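Local structure of soluble lytic murein transglycosylase (1QSA) at residues Y35-Y40 with M385-E390; T67-R72 with R401-N406; W321-A326 with E340-L345. The protein cleaves the glycosidic bonds between N-acetylmuramic acid and N-acetylglucosamine in peptidoglycan exolytically, leaving a 1,6-anhydro bond in the N-acetylmuramic acid. One frame throughout, in Å; residues are numbered along the deposited sequence.

Interaction 1. Residues Y35-Y40 with M385-E390. With SO4 (sulfate ion), chain C.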
loop_
_atom_site.group_PDB
_atom_site.type_symbol
_atom_site.label_atom_id
_atom_site.label_comp_id
_atom_site.label_asym_id
_atom_site.label_seq_id
_atom_site.Cartn_x
_atom_site.Cartn_y
_atom_site.Cartn_z
ATOM N N TYR A 35 10.579 32.628 -13.457
ATOM C CA TYR A 35 9.787 31.448 -13.822
ATOM C C TYR A 35 9.475 30.647 -12.541
ATOM O O TYR A 35 10.363 30.466 -11.704
ATOM C CB TYR A 35 10.575 30.589 -14.806
ATOM C CG TYR A 35 9.796 29.399 -15.322
ATOM C CD1 TYR A 35 8.586 29.577 -16.014
ATOM C CD2 TYR A 35 10.251 28.096 -15.114
ATOM C CE1 TYR A 35 7.851 28.485 -16.481
ATOM C CE2 TYR A 35 9.531 26.996 -15.574
ATOM C CZ TYR A 35 8.332 27.188 -16.252
ATOM O OH TYR A 35 7.634 26.086 -16.663
ATOM N N PRO A 36 8.219 30.171 -12.364
ATOM C CA PRO A 36 7.875 29.413 -11.149
ATOM C C PRO A 36 8.801 28.271 -10.778
ATOM O O PRO A 36 9.012 28.031 -9.587
ATOM C CB PRO A 36 6.451 28.920 -11.422
ATOM C CG PRO A 36 5.867 30.061 -12.252
ATOM C CD PRO A 36 7.019 30.431 -13.187
ATOM N N LEU A 37 9.349 27.581 -11.776
ATOM C CA LEU A 37 10.237 26.460 -11.475
ATOM C C LEU A 37 11.723 26.806 -11.279
ATOM O O LEU A 37 12.553 25.907 -11.118
ATOM C CB LEU A 37 10.055 25.319 -12.481
ATOM C CG LEU A 37 8.611 24.807 -12.650
ATOM C CD1 LEU A 37 8.606 23.576 -13.548
ATOM C CD2 LEU A 37 7.970 24.461 -11.310
ATOM N N TYR A 38 12.057 28.094 -11.214
ATOM C CA TYR A 38 13.451 28.493 -10.987
ATOM C C TYR A 38 14.046 27.817 -9.728
ATOM O O TYR A 38 15.186 27.371 -9.761
ATOM C CB TYR A 38 13.575 30.017 -10.910
ATOM C CG TYR A 38 14.997 30.478 -10.745
ATOM C CD1 TYR A 38 15.897 30.445 -11.818
ATOM C CD2 TYR A 38 15.454 30.906 -9.509
ATOM C CE1 TYR A 38 17.235 30.833 -11.647
ATOM C CE2 TYR A 38 16.780 31.294 -9.322
ATOM C CZ TYR A 38 17.660 31.252 -10.389
ATOM O OH TYR A 38 18.969 31.618 -10.166
ATOM N N PRO A 39 13.270 27.681 -8.625
ATOM C CA PRO A 39 13.843 27.026 -7.431
ATOM C C PRO A 39 14.337 25.602 -7.722
ATOM O O PRO A 39 15.276 25.129 -7.076
ATOM C CB PRO A 39 12.674 27.029 -6.440
ATOM C CG PRO A 39 11.944 28.289 -6.790
ATOM C CD PRO A 39 11.944 28.249 -8.316
ATOM N N TYR A 40 13.698 24.903 -8.663
ATOM C CA TYR A 40 14.148 23.557 -9.038
ATOM C C TYR A 40 15.512 23.616 -9.730
ATOM O O TYR A 40 16.334 22.708 -9.576
ATOM C CB TYR A 40 13.115 22.842 -9.906
ATOM C CG TYR A 40 11.923 22.341 -9.129
ATOM C CD1 TYR A 40 11.930 21.067 -8.547
ATOM C CD2 TYR A 40 10.779 23.128 -8.979
ATOM C CE1 TYR A 40 10.833 20.593 -7.837
ATOM C CE2 TYR A 40 9.661 22.651 -8.264
ATOM C CZ TYR A 40 9.706 21.383 -7.696
ATOM O OH TYR A 40 8.641 20.908 -6.971
ATOM N N MET A 385 0.856 27.104 -6.142
ATOM C CA MET A 385 -0.041 26.684 -7.218
ATOM C C MET A 385 0.609 26.954 -8.585
ATOM O O MET A 385 0.456 26.171 -9.512
ATOM C CB MET A 385 -1.395 27.399 -7.138
ATOM C CG MET A 385 -2.410 26.900 -8.168
ATOM S SD MET A 385 -2.853 25.143 -7.950
ATOM C CE MET A 385 -4.200 25.271 -6.775
ATOM N N ALA A 386 1.334 28.067 -8.709
ATOM C CA ALA A 386 2.002 28.375 -9.967
ATOM C C ALA A 386 3.031 27.279 -10.301
ATOM O O ALA A 386 3.193 26.919 -11.465
ATOM C CB ALA A 386 2.662 29.743 -9.906
ATOM N N ARG A 387 3.709 26.733 -9.284
ATOM C CA ARG A 387 4.673 25.652 -9.542
ATOM C C ARG A 387 3.917 24.396 -9.981
ATOM O O ARG A 387 4.330 23.720 -10.918
ATOM C CB ARG A 387 5.526 25.343 -8.309
ATOM C CG ARG A 387 6.478 26.489 -7.927
ATOM C CD ARG A 387 7.625 26.006 -7.057
ATOM N NE ARG A 387 7.168 25.509 -5.766
ATOM C CZ ARG A 387 6.886 26.267 -4.713
ATOM N NH1 ARG A 387 7.004 27.591 -4.778
ATOM N NH2 ARG A 387 6.470 25.703 -3.588
ATOM N N VAL A 388 2.791 24.112 -9.327
ATOM C CA VAL A 388 1.980 22.939 -9.679
ATOM C C VAL A 388 1.546 23.031 -11.138
ATOM O O VAL A 388 1.671 22.063 -11.890
ATOM C CB VAL A 388 0.730 22.821 -8.759
ATOM C CG1 VAL A 388 -0.244 21.743 -9.296
ATOM C CG2 VAL A 388 1.183 22.450 -7.339
ATOM N N ARG A 389 1.095 24.220 -11.545
ATOM C CA ARG A 389 0.662 24.438 -12.922
ATOM C C ARG A 389 1.786 24.126 -13.921
ATOM O O ARG A 389 1.567 23.421 -14.902
ATOM C CB ARG A 389 0.182 25.884 -13.103
ATOM C CG ARG A 389 -0.181 26.253 -14.542
ATOM C CD ARG A 389 -0.630 27.709 -14.644
ATOM N NE ARG A 389 -0.923 28.082 -16.034
ATOM C CZ ARG A 389 -1.000 29.337 -16.492
ATOM N NH1 ARG A 389 -0.810 30.380 -15.683
ATOM N NH2 ARG A 389 -1.273 29.551 -17.774
ATOM N N GLU A 390 2.995 24.617 -13.648
ATOM C CA GLU A 390 4.117 24.356 -14.541
ATOM C C GLU A 390 4.470 22.883 -14.575
ATOM O O GLU A 390 4.721 22.336 -15.637
ATOM C CB GLU A 390 5.354 25.175 -14.148
ATOM C CG GLU A 390 5.169 26.671 -14.357
ATOM C CD GLU A 390 4.520 26.971 -15.697
ATOM O OE1 GLU A 390 5.167 26.698 -16.723
ATOM O OE2 GLU A 390 3.347 27.436 -15.729
HETATM S S SO4 C . -1.639 26.137 -19.354
HETATM O O1 SO4 C . -2.335 24.894 -19.740
HETATM O O2 SO4 C . -2.619 27.206 -19.072
HETATM O O3 SO4 C . -0.837 25.870 -18.140
HETATM O O4 SO4 C . -0.792 26.569 -20.476
HETATM O O HOH W 1 8.157 29.393 -7.328
#
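E390 OE1 takes a short hydrogen bond from Y35 OH, 2.5 Å long, and forms a salt bridge with R7 NE of helix 3-18. The contact helps close the ring of this alpha-superhelical protein: the start of the chain meets helix 383-393 of the L domain. Y35 comes in edge first, with E390 OE1 close to its ring plane. The carboxylate stands steeply to the ring, at 78°, and accepts through its anti lone pair. A bend at chi2 (-45°) folds the E390 chain back so that OE1 faces the tyrosine. Y35 OH is also bonded to W394 NE1, so both ends of the short bond have a second partner. The link to R7 probably keeps E390 ionised.

Y35 to Y38 form a type I turn, and L37 is the N-cap of helix 38-48. The turn presses two apolar side chains onto the L-domain helix. P36 CG lies 4.0 Å from A386 CB, and the proline also meets the CG of E390. L37 sets CG 3.6 Å from E390 CB, while its CD2 rests on R387. The aliphatic part of R387 passes over the turn, with CG 3.4 Å from P36 O. Its CD lies 4.1 Å from CE2 of the Y40 ring, and the two side chains cross almost perpendicularly. Beyond the turn, R387 NE and Y40 OH both bind E403, and R387 NH2 binds T67. A water donates to P36 O and is weakly held by R387 NH1. R389 and R7 NH1 hold a sulfate ion, probably from the crystallisation liquor. It sits at the edge of the R389 guanidinium, with R389 NE 3.1 Å from sulfate O3 and R389 NH2 3.0 Å from sulfate O2.

Interaction 2. Residues T67-R72 with R401-N406; sequences TLPPAR and RSEWAN
E403 turns sharply at chi2 (-90°), which brings its carboxylate against the ring of P69. N406 has CG beside its own backbone N (chi1 -76°), and this carries its amide out to the carbonyl of T67. P69 is the first residue of helix 69-84 and fits between these two side chains and S402. Its CD lies 3.4 Å from E403 CD, and the proline crosses the glutamate at about a right angle. P69 CB meets S402 CB at 3.9 Å, and P69 CG reaches N406 ND2 at 3.7 Å.

The hydrogen bond across the contact runs from N406 ND2 to T67 O, at 3.2 Å and 143°. The acceptor is in the amide plane of N406, but the donor sits well above the carbonyl plane of T67. L68, the N-cap, brings CD1 to 3.6 Å from E403 OE2. That oxygen is salt-bridged to R387 and hydrogen-bonded to Y40, while E384 brings a like charge near E403 OE1. N406 OD1 has a weak bond to K409. The contact sets the N-terminal end of helix 69-84 against the side of helix 397-408, part of the closure of the alpha-superhelical ring by its L domain.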
loop_
_atom_site.group_PDB
_atom_site.type_symbol
_atom_site.label_atom_id
_atom_site.label_comp_id
_atom_site.label_asym_id
_atom_site.label_seq_id
_atom_site.Cartn_x
_atom_site.Cartn_y
_atom_site.Cartn_z
ATOM N N THR A 67 8.149 25.921 1.133
ATOM C CA THR A 67 7.162 24.999 0.586
ATOM C C THR A 67 7.644 24.159 -0.604
ATOM O O THR A 67 6.870 23.401 -1.190
ATOM C CB THR A 67 5.853 25.730 0.193
ATOM O OG1 THR A 67 6.122 26.667 -0.855
ATOM C CG2 THR A 67 5.259 26.462 1.412
ATOM N N LEU A 68 8.925 24.277 -0.943
ATOM C CA LEU A 68 9.480 23.515 -2.058
ATOM C C LEU A 68 9.842 22.110 -1.545
ATOM O O LEU A 68 10.732 21.973 -0.701
ATOM C CB LEU A 68 10.728 24.225 -2.581
ATOM C CG LEU A 68 11.412 23.565 -3.779
ATOM C CD1 LEU A 68 10.522 23.686 -5.014
ATOM C CD2 LEU A 68 12.757 24.243 -4.023
ATOM N N PRO A 69 9.188 21.050 -2.068
ATOM C CA PRO A 69 9.522 19.708 -1.577
ATOM C C PRO A 69 11.023 19.350 -1.578
ATOM O O PRO A 69 11.527 18.866 -0.564
ATOM C CB PRO A 69 8.657 18.786 -2.443
ATOM C CG PRO A 69 7.440 19.641 -2.717
ATOM C CD PRO A 69 8.060 20.992 -3.024
ATOM N N PRO A 70 11.757 19.597 -2.686
ATOM C CA PRO A 70 13.184 19.242 -2.609
ATOM C C PRO A 70 14.027 20.082 -1.629
ATOM O O PRO A 70 15.106 19.644 -1.218
ATOM C CB PRO A 70 13.669 19.369 -4.055
ATOM C CG PRO A 70 12.677 20.297 -4.694
ATOM C CD PRO A 70 11.369 19.869 -4.084
ATOM N N ALA A 71 13.559 21.275 -1.251
ATOM C CA ALA A 71 14.304 22.066 -0.271
ATOM C C ALA A 71 14.136 21.370 1.087
ATOM O O ALA A 71 15.051 21.355 1.910
ATOM C CB ALA A 71 13.790 23.501 -0.203
ATOM N N ARG A 72 12.976 20.753 1.298
ATOM C CA ARG A 72 12.720 20.060 2.549
ATOM C C ARG A 72 13.551 18.789 2.661
ATOM O O ARG A 72 14.128 18.518 3.720
ATOM C CB ARG A 72 11.225 19.778 2.733
ATOM C CG ARG A 72 10.375 21.056 2.702
ATOM C CD ARG A 72 8.882 20.762 2.860
ATOM N NE ARG A 72 8.340 21.231 4.138
ATOM C CZ ARG A 72 8.517 20.625 5.313
ATOM N NH1 ARG A 72 9.230 19.506 5.407
ATOM N NH2 ARG A 72 7.974 21.145 6.404
ATOM N N ARG A 401 2.805 15.882 -7.655
ATOM C CA ARG A 401 2.140 15.224 -6.520
ATOM C C ARG A 401 2.724 15.697 -5.173
ATOM O O ARG A 401 1.982 15.964 -4.225
ATOM C CB ARG A 401 2.236 13.698 -6.644
ATOM C CG ARG A 401 1.664 12.960 -5.442
ATOM C CD ARG A 401 1.774 11.446 -5.580
ATOM N NE ARG A 401 1.329 10.815 -4.340
ATOM C CZ ARG A 401 0.054 10.584 -4.029
ATOM N NH1 ARG A 401 -0.915 10.865 -4.892
ATOM N NH2 ARG A 401 -0.249 10.030 -2.866
ATOM N N SER A 402 4.051 15.828 -5.102
ATOM C CA SER A 402 4.711 16.281 -3.877
ATOM C C SER A 402 4.329 17.715 -3.534
ATOM O O SER A 402 4.137 18.050 -2.362
ATOM C CB SER A 402 6.225 16.152 -4.011
ATOM O OG SER A 402 6.556 14.797 -4.245
ATOM N N GLU A 403 4.277 18.578 -4.549
ATOM C CA GLU A 403 3.869 19.965 -4.319
ATOM C C GLU A 403 2.407 20.019 -3.882
ATOM O O GLU A 403 2.060 20.733 -2.945
ATOM C CB GLU A 403 4.026 20.801 -5.588
ATOM C CG GLU A 403 5.459 21.066 -5.993
ATOM C CD GLU A 403 6.066 22.344 -5.410
ATOM O OE1 GLU A 403 5.518 22.954 -4.459
ATOM O OE2 GLU A 403 7.140 22.724 -5.919
ATOM N N TRP A 404 1.554 19.266 -4.578
ATOM C CA TRP A 404 0.126 19.242 -4.276
ATOM C C TRP A 404 -0.108 18.749 -2.850
ATOM O O TRP A 404 -0.981 19.265 -2.140
ATOM C CB TRP A 404 -0.604 18.345 -5.281
ATOM C CG TRP A 404 -2.103 18.460 -5.267
ATOM C CD1 TRP A 404 -2.995 17.486 -4.921
ATOM C CD2 TRP A 404 -2.887 19.575 -5.727
ATOM N NE1 TRP A 404 -4.288 17.919 -5.147
ATOM C CE2 TRP A 404 -4.251 19.196 -5.642
ATOM C CE3 TRP A 404 -2.568 20.849 -6.217
ATOM C CZ2 TRP A 404 -5.296 20.048 -6.031
ATOM C CZ3 TRP A 404 -3.606 21.696 -6.606
ATOM C CH2 TRP A 404 -4.954 21.290 -6.510
ATOM N N ALA A 405 0.698 17.775 -2.430
ATOM C CA ALA A 405 0.577 17.197 -1.096
ATOM C C ALA A 405 0.734 18.281 -0.036
ATOM O O ALA A 405 -0.005 18.300 0.943
ATOM C CB ALA A 405 1.613 16.094 -0.896
ATOM N N ASN A 406 1.687 19.190 -0.240
ATOM C CA ASN A 406 1.909 20.291 0.702
ATOM C C ASN A 406 0.753 21.273 0.677
ATOM O O ASN A 406 0.352 21.792 1.710
ATOM C CB ASN A 406 3.178 21.071 0.344
ATOM C CG ASN A 406 4.436 20.353 0.729
ATOM O OD1 ASN A 406 4.403 19.362 1.454
ATOM N ND2 ASN A 406 5.576 20.873 0.271
#

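Interaction 3. Residues W321-A326 with E340-L345; sequences WRYWQA and EILHQL
Apolar contacts join Y323 and A326 to I341, L342 and L345 across an antiparallel helical hairpin of the alpha-superhelix. Helices 319-331 and 335-346 follow each other in the chain. The axes of segments 321-326 and 340-345 come within 9.2 Å, with a crossing angle of -151°. L342 CD2 fits between two residues of the first helix, 3.7 Å from Y323 CD1 and 3.8 Å from A326 CB. I341 meets the same methyl of A326 beside L342. Its CG2 touches A326 CB at 4.0 Å and R322 O at 3.4 Å. L345 splits its branches: CD1 goes to the CB of Y323, and CD2 to R322.

The polar ends of Y323 and R322 find partners outside the two segments, and no hydrogen bond crosses between the segments. With chi1 at 175° the ring of Y323 lies alongside L342, and its OH is hydrogen-bonded to R359 NH1. The ring also meets Y352 and touches V573 of helix 572-578, so the hairpin packs against the C-terminal part of the chain.

R322 reaches over the second helix, with its chain bent at chi3 (68°). NH1 is hydrogen-bonded to Q348. The side chains of R322 and L345 run past each other in opposite directions. L345 CG sits 4.2 Å above the guanidinium plane of R322, over its centre, and L345 CD2 lies 3.6 Å from R322 NH1.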
loop_
_atom_site.group_PDB
_atom_site.type_symbol
_atom_site.label_atom_id
_atom_site.label_comp_id
_atom_site.label_asym_id
_atom_site.label_seq_id
_atom_site.Cartn_x
_atom_site.Cartn_y
_atom_site.Cartn_z
ATOM N N TRP A 321 -20.694 -8.616 6.633
ATOM C CA TRP A 321 -21.386 -9.502 7.559
ATOM C C TRP A 321 -22.846 -9.122 7.753
ATOM O O TRP A 321 -23.676 -9.981 8.061
ATOM C CB TRP A 321 -20.613 -9.644 8.865
ATOM C CG TRP A 321 -19.155 -10.022 8.649
ATOM C CD1 TRP A 321 -18.091 -9.565 9.364
ATOM C CD2 TRP A 321 -18.607 -10.886 7.622
ATOM N NE1 TRP A 321 -16.915 -10.073 8.854
ATOM C CE2 TRP A 321 -17.201 -10.889 7.788
ATOM C CE3 TRP A 321 -19.165 -11.644 6.577
ATOM C CZ2 TRP A 321 -16.336 -11.619 6.948
ATOM C CZ3 TRP A 321 -18.302 -12.372 5.736
ATOM C CH2 TRP A 321 -16.902 -12.350 5.932
ATOM N N ARG A 322 -23.163 -7.840 7.580
ATOM C CA ARG A 322 -24.555 -7.414 7.654
ATOM C C ARG A 322 -25.285 -7.982 6.425
ATOM O O ARG A 322 -26.394 -8.523 6.540
ATOM C CB ARG A 322 -24.660 -5.892 7.684
ATOM C CG ARG A 322 -24.177 -5.301 8.999
ATOM C CD ARG A 322 -24.104 -3.794 8.932
ATOM N NE ARG A 322 -25.425 -3.182 8.833
ATOM C CZ ARG A 322 -25.655 -1.973 8.326
ATOM N NH1 ARG A 322 -24.658 -1.245 7.840
ATOM N NH2 ARG A 322 -26.893 -1.500 8.280
ATOM N N TYR A 323 -24.644 -7.919 5.253
ATOM C CA TYR A 323 -25.273 -8.460 4.049
ATOM C C TYR A 323 -25.486 -9.962 4.189
ATOM O O TYR A 323 -26.565 -10.459 3.873
ATOM C CB TYR A 323 -24.440 -8.206 2.776
ATOM C CG TYR A 323 -25.063 -8.895 1.562
ATOM C CD1 TYR A 323 -26.130 -8.313 0.870
ATOM C CD2 TYR A 323 -24.635 -10.168 1.161
ATOM C CE1 TYR A 323 -26.764 -8.987 -0.184
ATOM C CE2 TYR A 323 -25.256 -10.842 0.118
ATOM C CZ TYR A 323 -26.317 -10.251 -0.549
ATOM O OH TYR A 323 -26.928 -10.915 -1.573
ATOM N N TRP A 324 -24.474 -10.686 4.661
ATOM C CA TRP A 324 -24.630 -12.143 4.770
ATOM C C TRP A 324 -25.621 -12.553 5.854
ATOM O O TRP A 324 -26.251 -13.612 5.757
ATOM C CB TRP A 324 -23.274 -12.851 4.843
ATOM C CG TRP A 324 -22.587 -12.812 3.485
ATOM C CD1 TRP A 324 -21.512 -12.036 3.127
ATOM C CD2 TRP A 324 -23.008 -13.483 2.287
ATOM N NE1 TRP A 324 -21.255 -12.168 1.781
ATOM C CE2 TRP A 324 -22.153 -13.049 1.237
ATOM C CE3 TRP A 324 -24.030 -14.406 1.994
ATOM C CZ2 TRP A 324 -22.286 -13.500 -0.080
ATOM C CZ3 TRP A 324 -24.162 -14.860 0.674
ATOM C CH2 TRP A 324 -23.291 -14.401 -0.347
ATOM N N GLN A 325 -25.831 -11.676 6.833
ATOM C CA GLN A 325 -26.838 -11.945 7.866
ATOM C C GLN A 325 -28.204 -11.823 7.179
ATOM O O GLN A 325 -29.100 -12.638 7.405
ATOM C CB GLN A 325 -26.737 -10.927 9.001
ATOM C CG GLN A 325 -27.759 -11.154 10.116
ATOM C CD GLN A 325 -27.584 -12.494 10.805
ATOM O OE1 GLN A 325 -28.115 -13.516 10.359
ATOM N NE2 GLN A 325 -26.832 -12.499 11.901
ATOM N N ALA A 326 -28.345 -10.797 6.337
ATOM C CA ALA A 326 -29.572 -10.572 5.583
ATOM C C ALA A 326 -29.820 -11.762 4.653
ATOM O O ALA A 326 -30.953 -12.213 4.509
ATOM C CB ALA A 326 -29.463 -9.294 4.780
ATOM N N GLU A 340 -34.781 -4.843 5.967
ATOM C CA GLU A 340 -34.471 -3.623 6.707
ATOM C C GLU A 340 -32.942 -3.483 6.715
ATOM O O GLU A 340 -32.413 -2.375 6.551
ATOM C CB GLU A 340 -35.037 -3.676 8.126
ATOM C CG GLU A 340 -34.709 -2.445 8.982
ATOM C CD GLU A 340 -35.089 -1.107 8.333
ATOM O OE1 GLU A 340 -36.140 -1.022 7.653
ATOM O OE2 GLU A 340 -34.324 -0.127 8.515
ATOM N N ILE A 341 -32.233 -4.605 6.859
ATOM C CA ILE A 341 -30.768 -4.580 6.846
ATOM C C ILE A 341 -30.293 -4.107 5.477
ATOM O O ILE A 341 -29.413 -3.247 5.381
ATOM C CB ILE A 341 -30.133 -5.977 7.137
ATOM C CG1 ILE A 341 -30.404 -6.401 8.586
ATOM C CG2 ILE A 341 -28.603 -5.934 6.861
ATOM C CD1 ILE A 341 -29.954 -7.833 8.909
ATOM N N LEU A 342 -30.876 -4.673 4.423
ATOM C CA LEU A 342 -30.527 -4.316 3.045
ATOM C C LEU A 342 -30.827 -2.840 2.782
ATOM O O LEU A 342 -30.020 -2.140 2.184
ATOM C CB LEU A 342 -31.276 -5.214 2.051
ATOM C CG LEU A 342 -30.895 -6.702 2.105
ATOM C CD1 LEU A 342 -31.672 -7.465 1.039
ATOM C CD2 LEU A 342 -29.381 -6.879 1.878
ATOM N N HIS A 343 -31.970 -2.352 3.264
ATOM C CA HIS A 343 -32.316 -0.947 3.063
ATOM C C HIS A 343 -31.354 -0.026 3.814
ATOM O O HIS A 343 -31.025 1.054 3.323
ATOM C CB HIS A 343 -33.777 -0.676 3.451
ATOM C CG HIS A 343 -34.759 -1.054 2.382
ATOM N ND1 HIS A 343 -35.898 -1.788 2.640
ATOM C CD2 HIS A 343 -34.773 -0.798 1.055
ATOM C CE1 HIS A 343 -36.568 -1.970 1.515
ATOM N NE2 HIS A 343 -35.905 -1.379 0.539
ATOM N N GLN A 344 -30.894 -0.451 4.992
ATOM C CA GLN A 344 -29.930 0.353 5.751
ATOM C C GLN A 344 -28.603 0.395 4.993
ATOM O O GLN A 344 -27.944 1.428 4.926
ATOM C CB GLN A 344 -29.728 -0.207 7.157
ATOM C CG GLN A 344 -30.845 0.173 8.111
ATOM C CD GLN A 344 -31.092 1.673 8.135
ATOM O OE1 GLN A 344 -30.277 2.441 8.650
ATOM N NE2 GLN A 344 -32.208 2.097 7.551
ATOM N N LEU A 345 -28.228 -0.738 4.407
ATOM C CA LEU A 345 -26.983 -0.821 3.645
ATOM C C LEU A 345 -27.014 0.089 2.421
ATOM O O LEU A 345 -26.023 0.749 2.114
ATOM C CB LEU A 345 -26.709 -2.268 3.220
ATOM C CG LEU A 345 -25.984 -3.163 4.222
ATOM C CD1 LEU A 345 -25.881 -4.574 3.656
ATOM C CD2 LEU A 345 -24.588 -2.602 4.496
#

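From the N terminus, residues 35-40 come first and then 67-72. The chain runs through more than three hundred residues, mostly helical, before 385-390 completes interaction 1 and 401-406 completes interaction 2. The two long loops therefore cross. Their centres are 11 Å apart, and Y40, R387 and E403 connect them directly. Together they tie the start of the chain to consecutive helices of the L domain. Interaction 3 is local: 321-326 and 340-345 are 14 residues apart, nested inside both long loops. It joins neighbouring helices elsewhere on the ring, its centre 51 Å from that of interaction 1 and 44 Å from that of interaction 2.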